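Local coordinates for multi-copper Oxidase CueO (Ochrobactrum, PDB 6EVG), which acts as a laccase-like multicopper oxidase that oxidises lignin model compounds and lignosulfonate, probably passing the electrons to dioxygen through its copper centres, at residues A[68-73]-A[119-124]; A[90-95]-A[115-120]; A[126-131]-A[150-155]. All coordinates share one frame; numbering follows the deposited sequence.

Contact 1: residues A[68-73]-A[119-124]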
loop_
_atom_site.group_PDB
_atom_site.type_symbol
_atom_site.label_atom_id
_atom_site.label_comp_id
_atom_site.label_asym_id
_atom_site.label_seq_id
_atom_site.Cartn_x
_atom_site.Cartn_y
_atom_site.Cartn_z
ATOM N N VAL A 68 -11.861 -0.787 -7.460
ATOM C CA VAL A 68 -13.167 -0.275 -7.047
ATOM C C VAL A 68 -13.105 1.246 -7.089
ATOM O O VAL A 68 -12.254 1.857 -6.462
ATOM C CB VAL A 68 -13.527 -0.763 -5.635
ATOM C CG1 VAL A 68 -14.878 -0.201 -5.205
ATOM C CG2 VAL A 68 -13.498 -2.264 -5.565
ATOM N N ARG A 69 -13.990 1.882 -7.887
ATOM C CA ARG A 69 -14.023 3.341 -7.979
ATOM C C ARG A 69 -15.261 3.878 -7.272
ATOM O O ARG A 69 -16.391 3.459 -7.612
ATOM C CB ARG A 69 -13.990 3.768 -9.424
ATOM C CG ARG A 69 -13.869 5.277 -9.564
ATOM C CD ARG A 69 -13.290 5.675 -10.921
ATOM N NE ARG A 69 -14.277 5.410 -11.873
ATOM C CZ ARG A 69 -14.105 5.390 -13.230
ATOM N NH1 ARG A 69 -12.925 5.599 -13.820
ATOM N NH2 ARG A 69 -15.159 5.207 -13.999
ATOM N N LEU A 70 -15.048 4.691 -6.262
ATOM C CA LEU A 70 -16.064 5.269 -5.422
ATOM C C LEU A 70 -16.062 6.769 -5.528
ATOM O O LEU A 70 -15.015 7.407 -5.585
ATOM C CB LEU A 70 -15.786 4.889 -3.982
ATOM C CG LEU A 70 -15.732 3.379 -3.689
ATOM C CD1 LEU A 70 -15.391 3.153 -2.236
ATOM C CD2 LEU A 70 -16.971 2.652 -4.093
ATOM N N LYS A 71 -17.253 7.362 -5.520
ATOM C CA LYS A 71 -17.422 8.807 -5.580
ATOM C C LYS A 71 -17.486 9.390 -4.184
ATOM O O LYS A 71 -18.227 8.886 -3.333
ATOM C CB LYS A 71 -18.649 9.175 -6.342
ATOM C CG LYS A 71 -18.599 8.777 -7.792
ATOM C CD LYS A 71 -19.824 9.178 -8.567
ATOM C CE LYS A 71 -21.006 8.346 -8.213
ATOM N NZ LYS A 71 -22.010 8.401 -9.337
ATOM N N ASN A 72 -16.745 10.477 -3.927
ATOM C CA ASN A 72 -16.890 11.171 -2.688
ATOM C C ASN A 72 -18.363 11.535 -2.519
ATOM O O ASN A 72 -19.048 11.944 -3.478
ATOM C CB ASN A 72 -16.023 12.432 -2.669
ATOM C CG ASN A 72 -15.815 12.960 -1.292
ATOM O OD1 ASN A 72 -15.667 12.213 -0.329
ATOM N ND2 ASN A 72 -15.856 14.301 -1.198
ATOM N N GLY A 73 -18.844 11.368 -1.292
ATOM C CA GLY A 73 -20.209 11.636 -0.982
ATOM C C GLY A 73 -21.193 10.463 -1.173
ATOM O O GLY A 73 -22.346 10.572 -0.743
ATOM N N VAL A 119 -20.563 1.967 4.001
ATOM C CA VAL A 119 -19.666 3.138 4.147
ATOM C C VAL A 119 -20.207 4.330 3.429
ATOM O O VAL A 119 -20.595 4.247 2.273
ATOM C CB VAL A 119 -18.238 2.797 3.621
ATOM C CG1 VAL A 119 -17.365 4.014 3.630
ATOM C CG2 VAL A 119 -17.666 1.592 4.357
ATOM N N LYS A 120 -20.119 5.474 4.080
ATOM C CA LYS A 120 -20.454 6.755 3.502
ATOM C C LYS A 120 -19.153 7.495 3.271
ATOM O O LYS A 120 -18.469 7.891 4.237
ATOM C CB LYS A 120 -21.395 7.505 4.441
ATOM C CG LYS A 120 -21.926 8.786 3.815
ATOM C CD LYS A 120 -22.813 9.608 4.758
ATOM C CE LYS A 120 -24.127 9.013 5.032
ATOM N NZ LYS A 120 -24.959 9.894 5.886
ATOM N N ILE A 121 -18.775 7.666 2.028
ATOM C CA ILE A 121 -17.449 8.217 1.666
ATOM C C ILE A 121 -17.419 9.731 1.826
ATOM O O ILE A 121 -18.264 10.419 1.272
ATOM C CB ILE A 121 -17.123 7.827 0.221
ATOM C CG1 ILE A 121 -17.179 6.299 -0.020
ATOM C CG2 ILE A 121 -15.791 8.416 -0.183
ATOM C CD1 ILE A 121 -16.173 5.478 0.695
ATOM N N GLN A 122 -16.417 10.214 2.583
ATOM C CA GLN A 122 -16.198 11.675 2.661
ATOM C C GLN A 122 -14.732 11.870 3.009
ATOM O O GLN A 122 -14.315 11.778 4.157
ATOM C CB GLN A 122 -17.120 12.342 3.677
ATOM C CG GLN A 122 -16.973 13.853 3.647
ATOM C CD GLN A 122 -17.817 14.617 4.615
ATOM O OE1 GLN A 122 -18.976 14.270 4.908
ATOM N NE2 GLN A 122 -17.271 15.722 5.137
ATOM N N GLN A 123 -13.905 12.074 1.968
ATOM C CA GLN A 123 -12.463 12.172 2.146
ATOM C C GLN A 123 -11.840 12.765 0.890
ATOM O O GLN A 123 -12.452 12.733 -0.185
ATOM C CB GLN A 123 -11.834 10.817 2.468
ATOM C CG GLN A 123 -11.888 9.839 1.306
ATOM C CD GLN A 123 -11.386 8.496 1.750
ATOM O OE1 GLN A 123 -12.142 7.649 2.242
ATOM N NE2 GLN A 123 -10.065 8.300 1.649
ATOM N N PRO A 124 -10.570 13.192 0.943
ATOM C CA PRO A 124 -9.906 13.656 -0.274
ATOM C C PRO A 124 -9.756 12.584 -1.306
ATOM O O PRO A 124 -9.487 11.427 -0.998
ATOM C CB PRO A 124 -8.546 14.141 0.248
ATOM C CG PRO A 124 -8.764 14.530 1.699
ATOM C CD PRO A 124 -9.782 13.471 2.168
#
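Two hydrogen bonds tie Asn72 and Gly73 to the backbone of residues 121-123, and one apolar touch between Leu70 and Ile121 accompanies them. In the first bond the N-H of Gln123 donates to OD1 of Asn72, with 2.9 Å between N and OD1. The path is fairly straight, 157° at the hydrogen, and the donor stands somewhat off the plane of the side-chain carbonyl. Asn72 reaches this place because its CG is anti to the backbone N (chi1 -163°), which carries the amide across to residues 122-123. The same OD1 lies only 3.1 Å from CA of Gln122, close against the backbone there, and CG2 of Ile121 makes a van der Waals approach to it at 3.8 Å. The second bond runs between main chains: N of Gly73 donates to O of Ile121 at 2.8 Å. Here the donor sits above the carbonyl plane, 40° out of it, and the bond is bent at the hydrogen. Gly73 has a positive phi, a conformation in which a CB would press on the preceding carbonyl oxygen.

The apolar part rests on Ile121. Its CD1 meets CD1 of Leu70 at 3.8 Å, the two side chains roughly perpendicular. The buried side chain of Gln123 turns to other partners, its OE1 to N of Phe96 and its NE2 to O of Gly94.

Leu70 also packs on Val76 of strand 75-82 and Met150 of strand 148-153, and Ile121 on Val152. The contact thus joins the end of strand 67-71 to the chain leaving strand 114-120, which belongs to another sheet, with strand 148-153 alongside.

Contact 2: residues A[90-95]-A[115-120]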
loop_
_atom_site.group_PDB
_atom_site.type_symbol
_atom_site.label_atom_id
_atom_site.label_comp_id
_atom_site.label_asym_id
_atom_site.label_seq_id
_atom_site.Cartn_x
_atom_site.Cartn_y
_atom_site.Cartn_z
ATOM N N LEU A 90 -10.593 -7.892 5.258
ATOM C CA LEU A 90 -10.030 -6.833 4.395
ATOM C C LEU A 90 -9.925 -5.558 5.224
ATOM O O LEU A 90 -10.913 -5.125 5.835
ATOM C CB LEU A 90 -10.848 -6.582 3.140
ATOM C CG LEU A 90 -10.872 -7.746 2.154
ATOM C CD1 LEU A 90 -11.832 -7.486 1.014
ATOM C CD2 LEU A 90 -9.491 -8.060 1.573
ATOM N N HIS A 91 -8.732 -4.960 5.226
ATOM C CA HIS A 91 -8.486 -3.614 5.734
ATOM C C HIS A 91 -8.575 -2.625 4.568
ATOM O O HIS A 91 -7.934 -2.832 3.541
ATOM C CB HIS A 91 -7.081 -3.561 6.403
ATOM C CG HIS A 91 -6.500 -2.216 6.636
ATOM N ND1 HIS A 91 -7.169 -1.175 7.223
ATOM C CD2 HIS A 91 -5.230 -1.761 6.399
ATOM C CE1 HIS A 91 -6.335 -0.118 7.285
ATOM N NE2 HIS A 91 -5.155 -0.465 6.810
ATOM N N TRP A 92 -9.388 -1.596 4.763
ATOM C CA TRP A 92 -9.622 -0.558 3.759
ATOM C C TRP A 92 -8.496 0.481 3.951
ATOM O O TRP A 92 -8.645 1.483 4.656
ATOM C CB TRP A 92 -11.015 0.054 3.906
ATOM C CG TRP A 92 -12.132 -0.906 4.042
ATOM C CD1 TRP A 92 -12.974 -0.982 5.090
ATOM C CD2 TRP A 92 -12.558 -1.904 3.099
ATOM N NE1 TRP A 92 -13.887 -1.989 4.916
ATOM C CE2 TRP A 92 -13.658 -2.595 3.708
ATOM C CE3 TRP A 92 -12.146 -2.309 1.821
ATOM C CZ2 TRP A 92 -14.302 -3.648 3.063
ATOM C CZ3 TRP A 92 -12.778 -3.359 1.206
ATOM C CH2 TRP A 92 -13.856 -4.024 1.836
ATOM N N HIS A 93 -7.361 0.176 3.332
ATOM C CA HIS A 93 -6.066 0.882 3.509
ATOM C C HIS A 93 -6.092 2.197 2.730
ATOM O O HIS A 93 -5.868 2.222 1.528
ATOM C CB HIS A 93 -4.976 -0.073 3.066
ATOM C CG HIS A 93 -3.579 0.339 3.412
ATOM N ND1 HIS A 93 -2.633 -0.626 3.745
ATOM C CD2 HIS A 93 -2.984 1.553 3.373
ATOM C CE1 HIS A 93 -1.477 0.010 3.902
ATOM N NE2 HIS A 93 -1.648 1.318 3.681
ATOM N N GLY A 94 -6.385 3.275 3.462
ATOM C CA GLY A 94 -6.566 4.591 2.910
ATOM C C GLY A 94 -7.962 5.132 2.904
ATOM O O GLY A 94 -8.191 6.319 2.717
ATOM N N LEU A 95 -8.947 4.255 3.143
ATOM C CA LEU A 95 -10.330 4.708 3.231
ATOM C C LEU A 95 -10.593 5.309 4.589
ATOM O O LEU A 95 -10.016 4.866 5.598
ATOM C CB LEU A 95 -11.289 3.512 2.974
ATOM C CG LEU A 95 -12.676 3.845 2.499
ATOM C CD1 LEU A 95 -12.603 4.462 1.070
ATOM C CD2 LEU A 95 -13.561 2.626 2.502
ATOM N N TRP A 115 -19.412 -10.440 5.151
ATOM C CA TRP A 115 -19.290 -9.207 5.969
ATOM C C TRP A 115 -19.634 -8.072 5.034
ATOM O O TRP A 115 -19.000 -7.948 3.967
ATOM C CB TRP A 115 -17.837 -9.098 6.463
ATOM C CG TRP A 115 -17.461 -7.835 7.174
ATOM C CD1 TRP A 115 -18.005 -7.339 8.275
ATOM C CD2 TRP A 115 -16.332 -6.965 6.845
ATOM N NE1 TRP A 115 -17.311 -6.157 8.650
ATOM C CE2 TRP A 115 -16.261 -5.953 7.796
ATOM C CE3 TRP A 115 -15.408 -6.956 5.794
ATOM C CZ2 TRP A 115 -15.250 -4.932 7.739
ATOM C CZ3 TRP A 115 -14.435 -5.972 5.730
ATOM C CH2 TRP A 115 -14.358 -5.006 6.691
ATOM N N LYS A 116 -20.616 -7.251 5.406
ATOM C CA LYS A 116 -21.167 -6.275 4.469
ATOM C C LYS A 116 -21.253 -4.875 5.068
ATOM O O LYS A 116 -22.358 -4.289 5.248
ATOM C CB LYS A 116 -22.542 -6.732 4.000
ATOM C CG LYS A 116 -22.559 -8.117 3.404
ATOM C CD LYS A 116 -23.902 -8.545 2.870
ATOM C CE LYS A 116 -23.874 -9.942 2.285
ATOM N NZ LYS A 116 -25.148 -10.324 1.624
ATOM N N PRO A 117 -20.122 -4.296 5.480
ATOM C CA PRO A 117 -20.133 -2.939 6.021
ATOM C C PRO A 117 -20.659 -1.913 5.001
ATOM O O PRO A 117 -20.365 -2.014 3.795
ATOM C CB PRO A 117 -18.666 -2.677 6.355
ATOM C CG PRO A 117 -17.929 -3.571 5.415
ATOM C CD PRO A 117 -18.748 -4.830 5.329
ATOM N N GLU A 118 -21.396 -0.945 5.504
ATOM C CA GLU A 118 -21.946 0.125 4.700
ATOM C C GLU A 118 -21.209 1.418 5.005
ATOM O O GLU A 118 -21.212 1.880 6.142
ATOM C CB GLU A 118 -23.430 0.284 5.012
ATOM C CG GLU A 118 -24.218 -0.978 4.695
ATOM C CD GLU A 118 -25.673 -0.938 5.083
ATOM O OE1 GLU A 118 -26.181 0.122 5.518
ATOM O OE2 GLU A 118 -26.327 -2.003 4.862
ATOM N N VAL A 119 -20.563 1.967 4.001
ATOM C CA VAL A 119 -19.666 3.138 4.147
ATOM C C VAL A 119 -20.207 4.330 3.429
ATOM O O VAL A 119 -20.595 4.247 2.273
ATOM C CB VAL A 119 -18.238 2.797 3.621
ATOM C CG1 VAL A 119 -17.365 4.014 3.630
ATOM C CG2 VAL A 119 -17.666 1.592 4.357
ATOM N N LYS A 120 -20.119 5.474 4.080
ATOM C CA LYS A 120 -20.454 6.755 3.502
ATOM C C LYS A 120 -19.153 7.495 3.271
ATOM O O LYS A 120 -18.469 7.891 4.237
ATOM C CB LYS A 120 -21.395 7.505 4.441
ATOM C CG LYS A 120 -21.926 8.786 3.815
ATOM C CD LYS A 120 -22.813 9.608 4.758
ATOM C CE LYS A 120 -24.127 9.013 5.032
ATOM N NZ LYS A 120 -24.959 9.894 5.886
#
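The indoles of Trp92 and Trp115 lie nearly parallel, their planes only 8° apart, yet neither covers the face of the other. They meet rim to rim, with 5.5 Å between the centroid of the five-membered ring of Trp92 and that of the six-membered ring of Trp115. CZ2 of Trp92 comes to 3.5 Å from CZ3 of Trp115, and NE1 of Trp92 to 3.5 Å from CH2 of Trp115, the two indoles pointing opposite ways. One face of Trp115 carries CD of Pro117, 3.5 Å above the ring centre. CG of the same proline reaches the edge of Trp92, so Pro117 touches both indoles. The carbonyl O of Leu90 stands over one face of Trp92, toward the rim, and sits obliquely to the Trp115 ring, 3.6 Å from its CH2.

Trp115 extends toward the other segment because its CG is anti to the backbone N (chi1 173°). The N-H of Trp92 is used outside the pair, in a hydrogen bond from NE1 to O of Leu101, helping to fix that indole's rotation. At the end of the type II turn from Trp92 to Leu95, CD2 of Leu95 meets CG1 of Val119 at 4.2 Å.

This is apolar packing between the sheets of a cupredoxin-like beta-sandwich, strand 91-93 edging one and strand 114-120 the other. Trp92 points into the sandwich, His91 away from residues 115-120. His91 and His93 correspond to the His-X-His pattern that in multicopper oxidases supplies ligands of the trinuclear copper site; here His91 NE2 is hydrogen-bonded to His437 NE2.

Contact 3: residues A[126-131]-A[150-155]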
loop_
_atom_site.group_PDB
_atom_site.type_symbol
_atom_site.label_atom_id
_atom_site.label_comp_id
_atom_site.label_asym_id
_atom_site.label_seq_id
_atom_site.Cartn_x
_atom_site.Cartn_y
_atom_site.Cartn_z
ATOM N N SER A 126 -8.197 10.165 -3.804
ATOM C CA SER A 126 -6.996 9.390 -3.461
ATOM C C SER A 126 -7.046 8.016 -4.042
ATOM O O SER A 126 -8.110 7.475 -4.405
ATOM C CB SER A 126 -6.852 9.336 -1.934
ATOM O OG SER A 126 -8.073 8.933 -1.304
ATOM N N PHE A 127 -5.866 7.419 -4.130
ATOM C CA PHE A 127 -5.616 6.048 -4.604
ATOM C C PHE A 127 -5.273 5.180 -3.403
ATOM O O PHE A 127 -4.196 5.305 -2.839
ATOM C CB PHE A 127 -4.489 6.072 -5.648
ATOM C CG PHE A 127 -4.053 4.732 -6.146
ATOM C CD1 PHE A 127 -4.936 3.804 -6.681
ATOM C CD2 PHE A 127 -2.728 4.354 -6.164
ATOM C CE1 PHE A 127 -4.504 2.595 -7.181
ATOM C CE2 PHE A 127 -2.297 3.136 -6.634
ATOM C CZ PHE A 127 -3.181 2.271 -7.174
ATOM N N ASN A 128 -6.235 4.343 -3.047
ATOM C CA ASN A 128 -6.205 3.483 -1.852
ATOM C C ASN A 128 -6.209 2.034 -2.257
ATOM O O ASN A 128 -6.239 1.700 -3.465
ATOM C CB ASN A 128 -7.349 3.875 -0.917
ATOM C CG ASN A 128 -7.357 5.381 -0.702
ATOM O OD1 ASN A 128 -6.387 5.913 -0.153
ATOM N ND2 ASN A 128 -8.417 6.025 -1.122
ATOM N N TRP A 129 -6.230 1.123 -1.290
ATOM C CA TRP A 129 -6.212 -0.303 -1.608
ATOM C C TRP A 129 -6.779 -1.094 -0.446
ATOM O O TRP A 129 -7.169 -0.532 0.569
ATOM C CB TRP A 129 -4.833 -0.786 -2.062
ATOM C CG TRP A 129 -3.776 -0.814 -1.004
ATOM C CD1 TRP A 129 -3.285 0.204 -0.246
ATOM C CD2 TRP A 129 -2.968 -1.955 -0.698
ATOM N NE1 TRP A 129 -2.233 -0.250 0.525
ATOM C CE2 TRP A 129 -2.040 -1.586 0.273
ATOM C CE3 TRP A 129 -2.961 -3.283 -1.154
ATOM C CZ2 TRP A 129 -1.081 -2.486 0.771
ATOM C CZ3 TRP A 129 -2.041 -4.172 -0.678
ATOM C CH2 TRP A 129 -1.080 -3.764 0.289
ATOM N N PHE A 130 -6.816 -2.421 -0.598
ATOM C CA PHE A 130 -7.335 -3.263 0.475
ATOM C C PHE A 130 -6.729 -4.623 0.399
ATOM O O PHE A 130 -6.352 -5.106 -0.691
ATOM C CB PHE A 130 -8.894 -3.302 0.476
ATOM C CG PHE A 130 -9.538 -3.602 -0.818
ATOM C CD1 PHE A 130 -9.877 -4.891 -1.192
ATOM C CD2 PHE A 130 -9.921 -2.585 -1.693
ATOM C CE1 PHE A 130 -10.550 -5.150 -2.385
ATOM C CE2 PHE A 130 -10.566 -2.845 -2.914
ATOM C CZ PHE A 130 -10.875 -4.117 -3.229
ATOM N N HIS A 131 -6.620 -5.278 1.556
ATOM C CA HIS A 131 -5.847 -6.517 1.666
ATOM C C HIS A 131 -6.106 -7.083 3.060
ATOM O O HIS A 131 -6.606 -6.375 3.931
ATOM C CB HIS A 131 -4.360 -6.212 1.462
ATOM C CG HIS A 131 -3.839 -5.200 2.432
ATOM N ND1 HIS A 131 -3.488 -5.516 3.733
ATOM C CD2 HIS A 131 -3.724 -3.869 2.335
ATOM C CE1 HIS A 131 -3.114 -4.395 4.342
ATOM N NE2 HIS A 131 -3.209 -3.383 3.500
ATOM N N MET A 150 -8.646 0.738 -4.661
ATOM C CA MET A 150 -9.832 1.532 -4.333
ATOM C C MET A 150 -9.592 2.995 -4.541
ATOM O O MET A 150 -8.869 3.595 -3.729
ATOM C CB MET A 150 -10.267 1.218 -2.881
ATOM C CG MET A 150 -11.546 1.914 -2.481
ATOM S SD MET A 150 -12.223 1.304 -0.897
ATOM C CE MET A 150 -12.960 -0.231 -1.371
ATOM N N VAL A 151 -10.122 3.559 -5.610
ATOM C CA VAL A 151 -10.010 4.971 -5.899
ATOM C C VAL A 151 -11.215 5.717 -5.362
ATOM O O VAL A 151 -12.358 5.309 -5.615
ATOM C CB VAL A 151 -9.857 5.198 -7.429
ATOM C CG1 VAL A 151 -10.023 6.672 -7.773
ATOM C CG2 VAL A 151 -8.532 4.660 -7.913
ATOM N N VAL A 152 -10.965 6.801 -4.620
ATOM C CA VAL A 152 -11.996 7.774 -4.286
ATOM C C VAL A 152 -11.807 8.949 -5.239
ATOM O O VAL A 152 -10.720 9.525 -5.286
ATOM C CB VAL A 152 -11.917 8.252 -2.820
ATOM C CG1 VAL A 152 -12.904 9.383 -2.584
ATOM C CG2 VAL A 152 -12.211 7.074 -1.891
ATOM N N THR A 153 -12.833 9.301 -5.973
ATOM C CA THR A 153 -12.836 10.426 -6.910
ATOM C C THR A 153 -13.857 11.453 -6.497
ATOM O O THR A 153 -14.928 11.105 -6.024
ATOM C CB THR A 153 -13.041 9.976 -8.335
ATOM O OG1 THR A 153 -12.880 11.130 -9.176
ATOM C CG2 THR A 153 -14.344 9.290 -8.561
ATOM N N ASP A 154 -13.553 12.708 -6.813
ATOM C CA ASP A 154 -14.499 13.783 -6.635
ATOM C C ASP A 154 -14.953 14.381 -7.950
ATOM O O ASP A 154 -15.645 15.382 -7.940
ATOM C CB ASP A 154 -13.947 14.917 -5.722
ATOM C CG ASP A 154 -12.694 15.577 -6.258
ATOM O OD1 ASP A 154 -12.349 15.320 -7.435
ATOM O OD2 ASP A 154 -12.069 16.390 -5.479
ATOM N N GLY A 155 -14.605 13.708 -9.058
ATOM C CA GLY A 155 -15.049 14.087 -10.368
ATOM C C GLY A 155 -14.326 15.288 -10.974
ATOM O O GLY A 155 -14.701 15.708 -12.051
#
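Met150 leaves the sheet beside Phe130, its CB in the plane of the phenyl ring at the edge, 4.0 Å from CD2 of Phe130. CG is anti to the backbone N (chi1 -176°), SD continues the extended chain toward Leu70 of the neighbouring strand 67-71, and a bend at chi3 of -77° returns CE to the phenyl, 3.9 Å from CD2 of Phe130. Strands 126-131 and 148-153 are antiparallel neighbours in one sheet of the cupredoxin-like sandwich, bonded through two hydrogen-bonded pairs, Ser126 with Val152 and Asn128 with Met150. Between them Phe127 and Val151 form a non-hydrogen-bonded pair on the opposite face, where CG2 of Val151 meets the edge of the Phe127 ring. N of Asn128 donates to O of Met150 at 2.8 Å, and N of Met150 returns a bond to O of Asn128 at 2.9 Å. ND2 of Asn128 donates to OG of Ser126 at 2.9 Å, nearly in the amide plane, which, with OD1 taking a bond from NH2 of Arg269, fixes the buried amide's rotation. CG2 of Val152 lies 4.0 Å from the same ND2 of Asn128.

How the contacts relate
Contacts 2 and 3 are buried, whereas contact 1 lies partly at the surface. Contact 3 is the one that stays within a sheet, and its backbone ladder contrasts with the largely apolar indole, proline and aliphatic packing by which contact 2 spans the sandwich. Contact 1 is mixed, with polar grips at the loop ends and an aliphatic touch beside them. Contacts 1 and 2 share Val119 and Lys120 of strand 114-120 and meet where Ile121 packs on Leu95. Strand 67-71 of contact 1 pairs with strand 148-153 of contact 3, through Leu70 and Val151. On the other side of contact 3, His91 pairs with His131 through the backbone, and His93 ND1 probably bonds to His131 NE2.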